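Local atomic coordinates of NIF3-related protein (Bacillus cereus, PDB entry 2GX8), a protein that is of unknown function but belongs to the NIF3 family, binds zinc at a two-metal site and probably carries a regulatory domain. Residues G186-Y191 and E229-A234; K242-A247 and E251-D256; G282-H287 and N351-G356. All coordinates share one frame; numbering follows the deposited sequence.

Contact 1 (G186-Y191 and E229-A234)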
ATOM      1  N   GLY C 186     -13.330 -27.011  32.238  1.00 63.59           N
ATOM      2  CA  GLY C 186     -13.967 -28.295  31.963  1.00 64.32           C
ATOM      3  C   GLY C 186     -15.458 -28.200  31.656  1.00 64.86           C
ATOM      4  O   GLY C 186     -16.192 -29.166  31.844  1.00 64.30           O
ATOM      5  N   HIS C 187     -15.900 -27.029  31.192  1.00 65.92           N
ATOM      6  CA  HIS C 187     -17.301 -26.799  30.826  1.00 67.20           C
ATOM      7  C   HIS C 187     -17.453 -26.807  29.302  1.00 67.41           C
ATOM      8  O   HIS C 187     -17.332 -25.775  28.640  1.00 66.86           O
ATOM      9  CB  HIS C 187     -17.831 -25.498  31.445  1.00 67.65           C
ATOM     10  CG  HIS C 187     -19.302 -25.270  31.233  1.00 69.68           C
ATOM     11  ND1 HIS C 187     -19.795 -24.348  30.331  1.00 71.88           N
ATOM     12  CD2 HIS C 187     -20.386 -25.847  31.805  1.00 71.25           C
ATOM     13  CE1 HIS C 187     -21.116 -24.367  30.358  1.00 71.49           C
ATOM     14  NE2 HIS C 187     -21.500 -25.267  31.247  1.00 71.53           N
ATOM     15  N   ILE C 188     -17.692 -28.002  28.767  1.00 68.27           N
ATOM     16  CA  ILE C 188     -17.874 -28.235  27.335  1.00 69.26           C
ATOM     17  C   ILE C 188     -19.201 -28.977  27.098  1.00 69.47           C
ATOM     18  O   ILE C 188     -19.427 -30.065  27.656  1.00 69.70           O
ATOM     19  CB  ILE C 188     -16.679 -29.057  26.738  1.00 69.76           C
ATOM     20  CG1 ILE C 188     -15.357 -28.274  26.837  1.00 69.46           C
ATOM     21  CG2 ILE C 188     -16.964 -29.506  25.292  1.00 70.66           C
ATOM     22  CD1 ILE C 188     -15.360 -26.922  26.144  1.00 71.08           C
ATOM     23  N   GLY C 189     -20.073 -28.395  26.276  1.00 69.15           N
ATOM     24  CA  GLY C 189     -21.375 -29.001  25.992  1.00 68.22           C
ATOM     25  C   GLY C 189     -22.264 -28.919  27.221  1.00 67.80           C
ATOM     26  O   GLY C 189     -22.191 -27.943  27.974  1.00 67.93           O
ATOM     27  N   ASN C 190     -23.088 -29.943  27.438  1.00 66.97           N
ATOM     28  CA  ASN C 190     -23.990 -29.973  28.598  1.00 66.34           C
ATOM     29  C   ASN C 190     -23.395 -30.552  29.881  1.00 65.63           C
ATOM     30  O   ASN C 190     -24.128 -30.869  30.824  1.00 65.81           O
ATOM     31  CB  ASN C 190     -25.322 -30.652  28.256  1.00 66.34           C
ATOM     32  CG  ASN C 190     -26.209 -29.780  27.396  1.00 66.31           C
ATOM     33  OD1 ASN C 190     -25.767 -28.754  26.877  1.00 66.36           O
ATOM     34  ND2 ASN C 190     -27.467 -30.174  27.246  1.00 66.66           N
ATOM     35  N   TYR C 191     -22.072 -30.675  29.910  1.00 64.56           N
ATOM     36  CA  TYR C 191     -21.370 -31.186  31.078  1.00 63.84           C
ATOM     37  C   TYR C 191     -20.379 -30.153  31.596  1.00 62.89           C
ATOM     38  O   TYR C 191     -19.688 -29.494  30.809  1.00 63.02           O
ATOM     39  CB  TYR C 191     -20.621 -32.485  30.746  1.00 64.30           C
ATOM     40  CG  TYR C 191     -21.496 -33.577  30.174  1.00 65.64           C
ATOM     41  CD1 TYR C 191     -21.522 -33.840  28.802  1.00 66.82           C
ATOM     42  CD2 TYR C 191     -22.310 -34.338  31.002  1.00 66.37           C
ATOM     43  CE1 TYR C 191     -22.336 -34.844  28.275  1.00 65.78           C
ATOM     44  CE2 TYR C 191     -23.126 -35.342  30.489  1.00 67.97           C
ATOM     45  CZ  TYR C 191     -23.141 -35.593  29.126  1.00 67.34           C
ATOM     46  OH  TYR C 191     -23.973 -36.595  28.637  1.00 65.86           O
ATOM     47  N   GLU C 229      -5.733 -32.824  34.726  1.00 52.66           N
ATOM     48  CA  GLU C 229      -5.844 -32.064  33.495  1.00 53.48           C
ATOM     49  C   GLU C 229      -7.283 -31.660  33.249  1.00 54.42           C
ATOM     50  O   GLU C 229      -8.224 -32.361  33.661  1.00 54.97           O
ATOM     51  CB  GLU C 229      -5.263 -32.810  32.306  1.00 53.36           C
ATOM     52  CG  GLU C 229      -5.984 -34.040  31.916  1.00 57.89           C
ATOM     53  CD  GLU C 229      -5.427 -34.640  30.652  1.00 63.64           C
ATOM     54  OE1 GLU C 229      -4.200 -34.791  30.545  1.00 69.90           O
ATOM     55  OE2 GLU C 229      -6.221 -34.978  29.759  1.00 67.89           O
ATOM     56  N   THR C 230      -7.451 -30.512  32.604  1.00 54.96           N
ATOM     57  CA  THR C 230      -8.775 -29.991  32.310  1.00 55.04           C
ATOM     58  C   THR C 230      -8.642 -29.014  31.149  1.00 57.34           C
ATOM     59  O   THR C 230      -7.587 -28.380  30.967  1.00 58.17           O
ATOM     60  CB  THR C 230      -9.421 -29.321  33.541  1.00 53.57           C
ATOM     61  OG1 THR C 230     -10.840 -29.256  33.367  1.00 55.34           O
ATOM     62  CG2 THR C 230      -8.881 -27.946  33.785  1.00 50.24           C
ATOM     63  N   ILE C 231      -9.693 -28.928  30.346  1.00 57.33           N
ATOM     64  CA  ILE C 231      -9.707 -28.069  29.181  1.00 58.21           C
ATOM     65  C   ILE C 231     -10.294 -26.676  29.522  1.00 57.71           C
ATOM     66  O   ILE C 231     -11.166 -26.541  30.380  1.00 56.97           O
ATOM     67  CB  ILE C 231     -10.461 -28.798  27.998  1.00 59.41           C
ATOM     68  CG1 ILE C 231     -10.275 -28.081  26.645  1.00 59.88           C
ATOM     69  CG2 ILE C 231     -11.939 -29.041  28.335  1.00 59.69           C
ATOM     70  CD1 ILE C 231     -10.858 -28.841  25.451  1.00 58.49           C
ATOM     71  N   ILE C 232      -9.771 -25.637  28.883  1.00 57.85           N
ATOM     72  CA  ILE C 232     -10.278 -24.276  29.071  1.00 58.84           C
ATOM     73  C   ILE C 232     -10.265 -23.454  27.796  1.00 58.55           C
ATOM     74  O   ILE C 232      -9.473 -23.733  26.890  1.00 59.48           O
ATOM     75  CB  ILE C 232      -9.478 -23.420  30.119  1.00 57.99           C
ATOM     76  CG1 ILE C 232      -8.021 -23.243  29.697  1.00 59.02           C
ATOM     77  CG2 ILE C 232      -9.614 -23.958  31.516  1.00 58.55           C
ATOM     78  CD1 ILE C 232      -7.300 -22.181  30.495  1.00 58.59           C
ATOM     79  N   PRO C 233     -11.184 -22.471  27.708  1.00 58.11           N
ATOM     80  CA  PRO C 233     -11.118 -21.486  26.640  1.00 57.59           C
ATOM     81  C   PRO C 233     -10.086 -20.452  27.074  1.00 56.75           C
ATOM     82  O   PRO C 233     -10.053 -20.086  28.250  1.00 56.43           O
ATOM     83  CB  PRO C 233     -12.534 -20.878  26.609  1.00 57.55           C
ATOM     84  CG  PRO C 233     -13.152 -21.183  27.916  1.00 58.98           C
ATOM     85  CD  PRO C 233     -12.360 -22.287  28.582  1.00 58.13           C
ATOM     86  N   ALA C 234      -9.250 -20.000  26.146  1.00 55.68           N
ATOM     87  CA  ALA C 234      -8.211 -19.017  26.436  1.00 56.08           C
ATOM     88  C   ALA C 234      -8.648 -17.804  27.294  1.00 56.85           C
ATOM     89  O   ALA C 234      -7.891 -17.338  28.140  1.00 56.89           O
ATOM     90  CB  ALA C 234      -7.561 -18.553  25.133  1.00 55.21           C
TER
HETATM   91  O   HOH W   1     -14.150 -24.834  29.776  1.00 65.29           O
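I188 lays its CG1 against CG2 of I231: 3.8 Å separates the methylene CG1 of I188 from the methyl CG2 of I231, and the two side chains cross at about a right angle. The torsions account for the meeting: CG1 of I188 stands anti to its carbonyl carbon (chi1 -64°), while CG1 of I231 is anti to the backbone N, which leaves CG2 as the branch presented to I188. The two segments bury 175 Å² in all, and G186 takes part as well as the isoleucines. One direct backbone hydrogen bond joins them, from G186 N to I231 O at 2.9 Å, with an N-H...O angle of 151°. A water extends the link: it accepts from H187 N at 3.1 Å, and gives a weak bond to the same I231 O at 3.5 Å. Next to this, T230 OG1 comes within 3.5 Å of G186 N, but its hydrogen bond is with C194 O. G186 itself adopts a positive phi, 77°, and the chain then reverses through a type II' beta turn from I188 to Y191. The contact thus pins the loop between helix 170-182 and strand 191-192 to strand 221-233, which pairs with strands 150-168 and 194-206 and, through I232, touches Q237 and V240 of helix 237-247. Y191 continues the sheet into the second subunit by antiparallel pairing.

Contact 2 (K242-A247 and E251-D256)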
ATOM      1  N   LYS C 242      -5.726 -18.464  38.610  1.00 57.70           N
ATOM      2  CA  LYS C 242      -5.743 -17.814  39.914  1.00 57.59           C
ATOM      3  C   LYS C 242      -6.463 -18.652  40.975  1.00 57.69           C
ATOM      4  O   LYS C 242      -5.975 -18.783  42.101  1.00 58.40           O
ATOM      5  CB  LYS C 242      -6.352 -16.406  39.816  1.00 58.05           C
ATOM      6  CG  LYS C 242      -6.457 -15.681  41.160  1.00 57.40           C
ATOM      7  CD  LYS C 242      -6.983 -14.275  41.031  1.00 58.30           C
ATOM      8  CE  LYS C 242      -5.950 -13.341  40.452  1.00 59.38           C
ATOM      9  NZ  LYS C 242      -6.379 -11.929  40.610  1.00 60.98           N
ATOM     10  N   ALA C 243      -7.614 -19.216  40.609  1.00 57.34           N
ATOM     11  CA  ALA C 243      -8.407 -20.062  41.507  1.00 57.30           C
ATOM     12  C   ALA C 243      -7.658 -21.347  41.838  1.00 57.25           C
ATOM     13  O   ALA C 243      -7.667 -21.834  42.978  1.00 57.15           O
ATOM     14  CB  ALA C 243      -9.740 -20.394  40.868  1.00 57.16           C
ATOM     15  N   MET C 244      -7.009 -21.890  40.819  1.00 57.89           N
ATOM     16  CA  MET C 244      -6.217 -23.094  40.940  1.00 57.60           C
ATOM     17  C   MET C 244      -5.078 -22.882  41.955  1.00 58.32           C
ATOM     18  O   MET C 244      -4.926 -23.673  42.906  1.00 57.95           O
ATOM     19  CB  MET C 244      -5.634 -23.401  39.578  1.00 58.15           C
ATOM     20  CG  MET C 244      -4.903 -24.696  39.465  1.00 57.42           C
ATOM     21  SD  MET C 244      -3.978 -24.704  37.913  1.00 57.77           S
ATOM     22  CE  MET C 244      -2.579 -23.670  38.318  1.00 52.84           C
ATOM     23  N   VAL C 245      -4.307 -21.803  41.760  1.00 58.12           N
ATOM     24  CA  VAL C 245      -3.186 -21.442  42.637  1.00 56.91           C
ATOM     25  C   VAL C 245      -3.632 -21.188  44.080  1.00 56.59           C
ATOM     26  O   VAL C 245      -2.962 -21.599  45.030  1.00 56.34           O
ATOM     27  CB  VAL C 245      -2.403 -20.230  42.077  1.00 56.64           C
ATOM     28  CG1 VAL C 245      -1.509 -19.585  43.157  1.00 57.89           C
ATOM     29  CG2 VAL C 245      -1.578 -20.653  40.897  1.00 54.69           C
ATOM     30  N   THR C 246      -4.769 -20.523  44.242  1.00 56.69           N
ATOM     31  CA  THR C 246      -5.283 -20.243  45.577  1.00 56.74           C
ATOM     32  C   THR C 246      -5.577 -21.541  46.346  1.00 56.03           C
ATOM     33  O   THR C 246      -5.134 -21.701  47.524  1.00 55.38           O
ATOM     34  CB  THR C 246      -6.546 -19.357  45.528  1.00 57.33           C
ATOM     35  OG1 THR C 246      -6.304 -18.220  44.687  1.00 59.62           O
ATOM     36  CG2 THR C 246      -6.914 -18.877  46.926  1.00 56.59           C
ATOM     37  N   ALA C 247      -6.276 -22.478  45.653  1.00 56.09           N
ATOM     38  CA  ALA C 247      -6.680 -23.750  46.264  1.00 56.10           C
ATOM     39  C   ALA C 247      -5.502 -24.659  46.515  1.00 56.78           C
ATOM     40  O   ALA C 247      -5.505 -25.474  47.450  1.00 56.63           O
ATOM     41  CB  ALA C 247      -7.688 -24.455  45.380  1.00 56.20           C
ATOM     42  N   GLU C 251       3.079 -22.783  47.313  1.00 67.39           N
ATOM     43  CA  GLU C 251       3.296 -21.387  46.995  1.00 68.02           C
ATOM     44  C   GLU C 251       3.865 -21.318  45.590  1.00 66.94           C
ATOM     45  O   GLU C 251       3.388 -20.550  44.753  1.00 67.40           O
ATOM     46  CB  GLU C 251       4.142 -20.714  48.094  1.00 68.24           C
ATOM     47  CG  GLU C 251       3.289 -20.465  49.360  1.00 69.24           C
ATOM     48  CD  GLU C 251       4.074 -20.058  50.593  1.00 69.86           C
ATOM     49  OE1 GLU C 251       4.940 -20.840  51.061  1.00 72.19           O
ATOM     50  OE2 GLU C 251       3.775 -18.969  51.128  1.00 72.00           O
ATOM     51  N   GLU C 252       4.860 -22.156  45.324  1.00 65.93           N
ATOM     52  CA  GLU C 252       5.397 -22.296  43.974  1.00 64.71           C
ATOM     53  C   GLU C 252       4.681 -23.502  43.306  1.00 62.17           C
ATOM     54  O   GLU C 252       4.933 -24.668  43.648  1.00 62.27           O
ATOM     55  CB  GLU C 252       6.943 -22.403  43.980  1.00 65.46           C
ATOM     56  CG  GLU C 252       7.606 -23.468  44.918  1.00 69.26           C
ATOM     57  CD  GLU C 252       7.791 -23.045  46.393  1.00 73.81           C
ATOM     58  OE1 GLU C 252       7.178 -22.042  46.847  1.00 75.68           O
ATOM     59  OE2 GLU C 252       8.563 -23.740  47.099  1.00 72.29           O
ATOM     60  N   VAL C 253       3.773 -23.215  42.372  1.00 58.92           N
ATOM     61  CA  VAL C 253       2.953 -24.254  41.728  1.00 55.76           C
ATOM     62  C   VAL C 253       3.376 -24.619  40.295  1.00 53.99           C
ATOM     63  O   VAL C 253       3.560 -23.738  39.444  1.00 53.87           O
ATOM     64  CB  VAL C 253       1.457 -23.832  41.706  1.00 56.30           C
ATOM     65  CG1 VAL C 253       0.572 -24.926  41.087  1.00 54.62           C
ATOM     66  CG2 VAL C 253       0.971 -23.500  43.099  1.00 56.47           C
ATOM     67  N   ALA C 254       3.500 -25.919  40.027  1.00 51.50           N
ATOM     68  CA  ALA C 254       3.869 -26.403  38.689  1.00 49.22           C
ATOM     69  C   ALA C 254       2.651 -26.822  37.895  1.00 47.72           C
ATOM     70  O   ALA C 254       1.921 -27.740  38.273  1.00 47.35           O
ATOM     71  CB  ALA C 254       4.847 -27.561  38.773  1.00 49.51           C
ATOM     72  N   TYR C 255       2.439 -26.122  36.793  1.00 46.35           N
ATOM     73  CA  TYR C 255       1.346 -26.391  35.914  1.00 45.28           C
ATOM     74  C   TYR C 255       1.821 -26.042  34.520  1.00 44.45           C
ATOM     75  O   TYR C 255       2.731 -25.226  34.341  1.00 44.54           O
ATOM     76  CB  TYR C 255       0.087 -25.580  36.303  1.00 45.71           C
ATOM     77  CG  TYR C 255       0.225 -24.072  36.146  1.00 45.91           C
ATOM     78  CD1 TYR C 255       0.795 -23.289  37.159  1.00 45.62           C
ATOM     79  CD2 TYR C 255      -0.225 -23.428  35.000  1.00 43.89           C
ATOM     80  CE1 TYR C 255       0.926 -21.915  37.013  1.00 44.50           C
ATOM     81  CE2 TYR C 255      -0.091 -22.047  34.847  1.00 46.02           C
ATOM     82  CZ  TYR C 255       0.487 -21.304  35.855  1.00 45.08           C
ATOM     83  OH  TYR C 255       0.608 -19.943  35.719  1.00 49.56           O
ATOM     84  N   ASP C 256       1.172 -26.660  33.544  1.00 43.27           N
ATOM     85  CA  ASP C 256       1.491 -26.497  32.148  1.00 42.36           C
ATOM     86  C   ASP C 256       0.236 -26.068  31.449  1.00 41.76           C
ATOM     87  O   ASP C 256      -0.846 -26.425  31.867  1.00 42.41           O
ATOM     88  CB  ASP C 256       1.941 -27.842  31.559  1.00 41.96           C
ATOM     89  CG  ASP C 256       3.176 -28.412  32.249  1.00 44.10           C
ATOM     90  OD1 ASP C 256       4.091 -27.641  32.610  1.00 49.18           O
ATOM     91  OD2 ASP C 256       3.253 -29.643  32.426  1.00 43.38           O
TER
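The backbones of helical residues 242-247 and of 251-256, which enters strand 255-260, come closest at V245 and V253, whose CA atoms are 6.8 Å apart, and no hydrogen bond crosses between them. The side chains therefore carry the whole contact, chiefly M244 with Y255. M244 sets its terminal methyl over one face of the Y255 ring: CE lies 3.9 Å from the ring centroid, and the direction to it is 26° off the normal, a CH-pi contact. The methyl is not centred but displaced toward the CG-CD1 bond, with M244 CE 3.6 Å from each of these Y255 atoms. The sulfur follows behind, with SD of M244 5.2 Å from the centroid of the Y255 ring in an oblique Met-aromatic approach. Two torsions bring this about. CG of M244 is anti to the backbone N, which carries the chain out from the helix, and the bend at chi3 (77°) turns CE onto the ring. V253 flanks the pair, its CG1 lying 4.4 Å from CE of M244, while its other methyl, CG2, faces CG2 of V245 at the same separation. M244 also rests on V164 and V166 of strand 150-168 and on L180 of helix 170-182, so M244 joins its own helix to strand 150-168 and helix 170-182. Y255 touches V166 too, and the next residue, D256, forms a salt bridge with K163 of the third subunit. With only methyl, thioether and aromatic groups meeting, the attraction across this contact is probably dispersion with a CH-pi component; no charge pair or hydrogen bond links the two segments directly.

Contact 3 (G282-H287 and N351-G356)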
ATOM      1  N   GLY C 282     -43.803 -14.978  -0.591  1.00 58.60           N
ATOM      2  CA  GLY C 282     -44.808 -13.927  -0.373  1.00 57.28           C
ATOM      3  C   GLY C 282     -45.386 -13.886   1.033  1.00 55.96           C
ATOM      4  O   GLY C 282     -45.506 -12.805   1.612  1.00 54.21           O
ATOM      5  N   GLN C 283     -45.753 -15.051   1.577  1.00 53.65           N
ATOM      6  CA  GLN C 283     -46.245 -15.114   2.964  1.00 54.57           C
ATOM      7  C   GLN C 283     -45.148 -15.129   4.015  1.00 54.64           C
ATOM      8  O   GLN C 283     -45.387 -14.757   5.164  1.00 55.97           O
ATOM      9  CB  GLN C 283     -47.173 -16.283   3.199  1.00 53.80           C
ATOM     10  CG  GLN C 283     -46.729 -17.522   2.550  1.00 56.20           C
ATOM     11  CD  GLN C 283     -47.786 -18.592   2.640  1.00 59.39           C
ATOM     12  OE1 GLN C 283     -48.040 -19.144   3.720  1.00 59.98           O
ATOM     13  NE2 GLN C 283     -48.405 -18.902   1.505  1.00 56.98           N
ATOM     14  N   PHE C 284     -43.960 -15.587   3.643  1.00 54.23           N
ATOM     15  CA  PHE C 284     -42.870 -15.487   4.566  1.00 53.64           C
ATOM     16  C   PHE C 284     -42.564 -14.014   4.773  1.00 53.21           C
ATOM     17  O   PHE C 284     -42.406 -13.569   5.899  1.00 55.09           O
ATOM     18  CB  PHE C 284     -41.638 -16.239   4.110  1.00 52.67           C
ATOM     19  CG  PHE C 284     -40.452 -15.978   4.986  1.00 53.55           C
ATOM     20  CD1 PHE C 284     -40.436 -16.438   6.299  1.00 47.80           C
ATOM     21  CD2 PHE C 284     -39.364 -15.252   4.506  1.00 50.40           C
ATOM     22  CE1 PHE C 284     -39.355 -16.185   7.121  1.00 51.60           C
ATOM     23  CE2 PHE C 284     -38.258 -14.990   5.318  1.00 51.94           C
ATOM     24  CZ  PHE C 284     -38.249 -15.447   6.626  1.00 50.10           C
ATOM     25  N   ALA C 285     -42.473 -13.270   3.674  1.00 53.16           N
ATOM     26  CA  ALA C 285     -42.267 -11.809   3.689  1.00 51.65           C
ATOM     27  C   ALA C 285     -43.249 -11.065   4.588  1.00 52.67           C
ATOM     28  O   ALA C 285     -42.833 -10.141   5.274  1.00 52.15           O
ATOM     29  CB  ALA C 285     -42.370 -11.275   2.322  1.00 52.77           C
ATOM     30  N   GLU C 286     -44.537 -11.454   4.560  1.00 52.25           N
ATOM     31  CA  GLU C 286     -45.569 -10.903   5.455  1.00 54.36           C
ATOM     32  C   GLU C 286     -45.226 -11.237   6.889  1.00 54.32           C
ATOM     33  O   GLU C 286     -45.298 -10.374   7.768  1.00 54.63           O
ATOM     34  CB  GLU C 286     -46.981 -11.471   5.157  1.00 54.05           C
ATOM     35  CG  GLU C 286     -47.594 -10.914   3.891  1.00 58.41           C
ATOM     36  CD  GLU C 286     -47.615  -9.384   3.906  1.00 67.32           C
ATOM     37  OE1 GLU C 286     -48.200  -8.851   4.884  1.00 71.80           O
ATOM     38  OE2 GLU C 286     -47.051  -8.734   2.965  1.00 59.37           O
ATOM     39  N   HIS C 287     -44.867 -12.502   7.112  1.00 54.45           N
ATOM     40  CA  HIS C 287     -44.460 -12.972   8.424  1.00 54.31           C
ATOM     41  C   HIS C 287     -43.270 -12.153   8.916  1.00 54.80           C
ATOM     42  O   HIS C 287     -43.241 -11.778  10.069  1.00 55.77           O
ATOM     43  CB  HIS C 287     -44.111 -14.443   8.397  1.00 53.94           C
ATOM     44  CG  HIS C 287     -43.682 -14.978   9.727  1.00 56.17           C
ATOM     45  ND1 HIS C 287     -42.371 -15.299  10.013  1.00 57.01           N
ATOM     46  CD2 HIS C 287     -44.388 -15.236  10.856  1.00 58.85           C
ATOM     47  CE1 HIS C 287     -42.287 -15.730  11.259  1.00 55.35           C
ATOM     48  NE2 HIS C 287     -43.494 -15.691  11.797  1.00 58.49           N
ATOM     49  N   ASN C 351     -33.493 -16.413  -2.347  1.00 53.63           N
ATOM     50  CA  ASN C 351     -34.505 -15.411  -2.147  1.00 51.44           C
ATOM     51  C   ASN C 351     -34.054 -14.484  -1.036  1.00 51.80           C
ATOM     52  O   ASN C 351     -33.208 -14.855  -0.225  1.00 49.34           O
ATOM     53  CB  ASN C 351     -35.805 -16.070  -1.772  1.00 53.45           C
ATOM     54  CG  ASN C 351     -36.341 -16.934  -2.874  1.00 51.78           C
ATOM     55  OD1 ASN C 351     -36.012 -16.746  -4.053  1.00 53.86           O
ATOM     56  ND2 ASN C 351     -37.188 -17.862  -2.514  1.00 53.62           N
ATOM     57  N   ILE C 352     -34.616 -13.283  -1.004  1.00 50.60           N
ATOM     58  CA  ILE C 352     -34.224 -12.311  -0.018  1.00 50.44           C
ATOM     59  C   ILE C 352     -35.419 -11.533   0.433  1.00 50.20           C
ATOM     60  O   ILE C 352     -36.295 -11.242  -0.357  1.00 50.85           O
ATOM     61  CB  ILE C 352     -33.206 -11.286  -0.607  1.00 51.40           C
ATOM     62  CG1 ILE C 352     -32.090 -12.027  -1.357  1.00 54.18           C
ATOM     63  CG2 ILE C 352     -32.689 -10.310   0.465  1.00 52.31           C
ATOM     64  CD1 ILE C 352     -30.753 -11.630  -0.976  1.00 58.06           C
ATOM     65  N   VAL C 353     -35.480 -11.255   1.725  1.00 49.56           N
ATOM     66  CA  VAL C 353     -36.455 -10.321   2.241  1.00 48.62           C
ATOM     67  C   VAL C 353     -35.614  -9.282   2.994  1.00 48.47           C
ATOM     68  O   VAL C 353     -34.833  -9.647   3.824  1.00 49.27           O
ATOM     69  CB  VAL C 353     -37.431 -10.947   3.200  1.00 46.82           C
ATOM     70  CG1 VAL C 353     -38.333  -9.871   3.708  1.00 42.79           C
ATOM     71  CG2 VAL C 353     -38.279 -12.086   2.479  1.00 48.36           C
ATOM     72  N   ASP C 354     -35.797  -8.003   2.691  1.00 49.62           N
ATOM     73  CA  ASP C 354     -35.030  -6.906   3.296  1.00 50.26           C
ATOM     74  C   ASP C 354     -36.036  -6.087   4.073  1.00 50.68           C
ATOM     75  O   ASP C 354     -36.725  -5.242   3.514  1.00 52.47           O
ATOM     76  CB  ASP C 354     -34.378  -6.046   2.205  1.00 47.24           C
ATOM     77  CG  ASP C 354     -33.523  -4.913   2.745  1.00 54.29           C
ATOM     78  OD1 ASP C 354     -33.565  -4.613   3.954  1.00 53.50           O
ATOM     79  OD2 ASP C 354     -32.755  -4.308   1.951  1.00 57.11           O
ATOM     80  N   PRO C 355     -36.106  -6.317   5.381  1.00 50.94           N
ATOM     81  CA  PRO C 355     -37.023  -5.551   6.197  1.00 50.24           C
ATOM     82  C   PRO C 355     -36.365  -4.256   6.673  1.00 51.80           C
ATOM     83  O   PRO C 355     -36.998  -3.481   7.366  1.00 53.44           O
ATOM     84  CB  PRO C 355     -37.264  -6.478   7.380  1.00 50.89           C
ATOM     85  CG  PRO C 355     -35.982  -7.278   7.519  1.00 47.57           C
ATOM     86  CD  PRO C 355     -35.305  -7.273   6.176  1.00 50.29           C
ATOM     87  N   GLY C 356     -35.106  -4.013   6.298  1.00 51.71           N
ATOM     88  CA  GLY C 356     -34.402  -2.810   6.703  1.00 50.44           C
ATOM     89  C   GLY C 356     -33.438  -3.095   7.837  1.00 53.34           C
ATOM     90  O   GLY C 356     -33.686  -3.952   8.700  1.00 53.03           O
TER
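F284 and V353 cross obliquely where helix 281-292 packs on strand 351-354, a helix-on-sheet contact in an alpha/beta part of the NIF3 fold. The ring is met at an angle by a single methyl: CG2 of V353 lies 3.9 Å from CD2 of F284 and 4.1 Å from CE2 of F284, so the methyl meets the CD2-CE2 bond. The ring reaches the strand because CG of F284 is anti to its backbone N (chi1 172°). On the valine, CG1 takes the anti place (chi1 177°), which turns CG2 to the helix. That same methyl also meets A285, whose CB is 4.2 Å from V353 CG2; two successive helix residues thus touch one branch of the valine. The CA atoms of A285 and V353, the nearest backbone pair, are 6.2 Å apart. All three residues are buried, although the area lost between the segments is modest, 111 Å². F284 continues onto V331 and V333 of the neighbouring parallel strand 331-335. At the end of strand 351-354, D354 OD2 forms a salt bridge with R298 and accepts from M337 N. The chain then leads directly into the zinc ligands H357 and E360. Just before them, the other carboxylate oxygen of D354 closes an Asx turn: G356 N donates to D354 OD1 at 2.9 Å, reaching it on the anti side, 22° out of the carboxylate plane.

Followed from the N terminus, the three contacts come in series, none nested in or crossing another. Contact 1 closes a loop of 37 residues, which holds strand residues but no helix. Contact 2 follows almost at once, since strand 221-233 leads into helix 237-247; three residues separate the segments of contact 2, a short helix-to-strand connection. The centres of contacts 1 and 2 are 18 Å apart, on the same side of the chain's centre. Contact 3 spans 63 residues that include both helix and strand, and its centre lies 55 Å from that of contact 2, on the opposite side of the chain's centre. All three reach one mixed sheet, with strand 270-280 pairing with both strand 150-168 and strand 306-313.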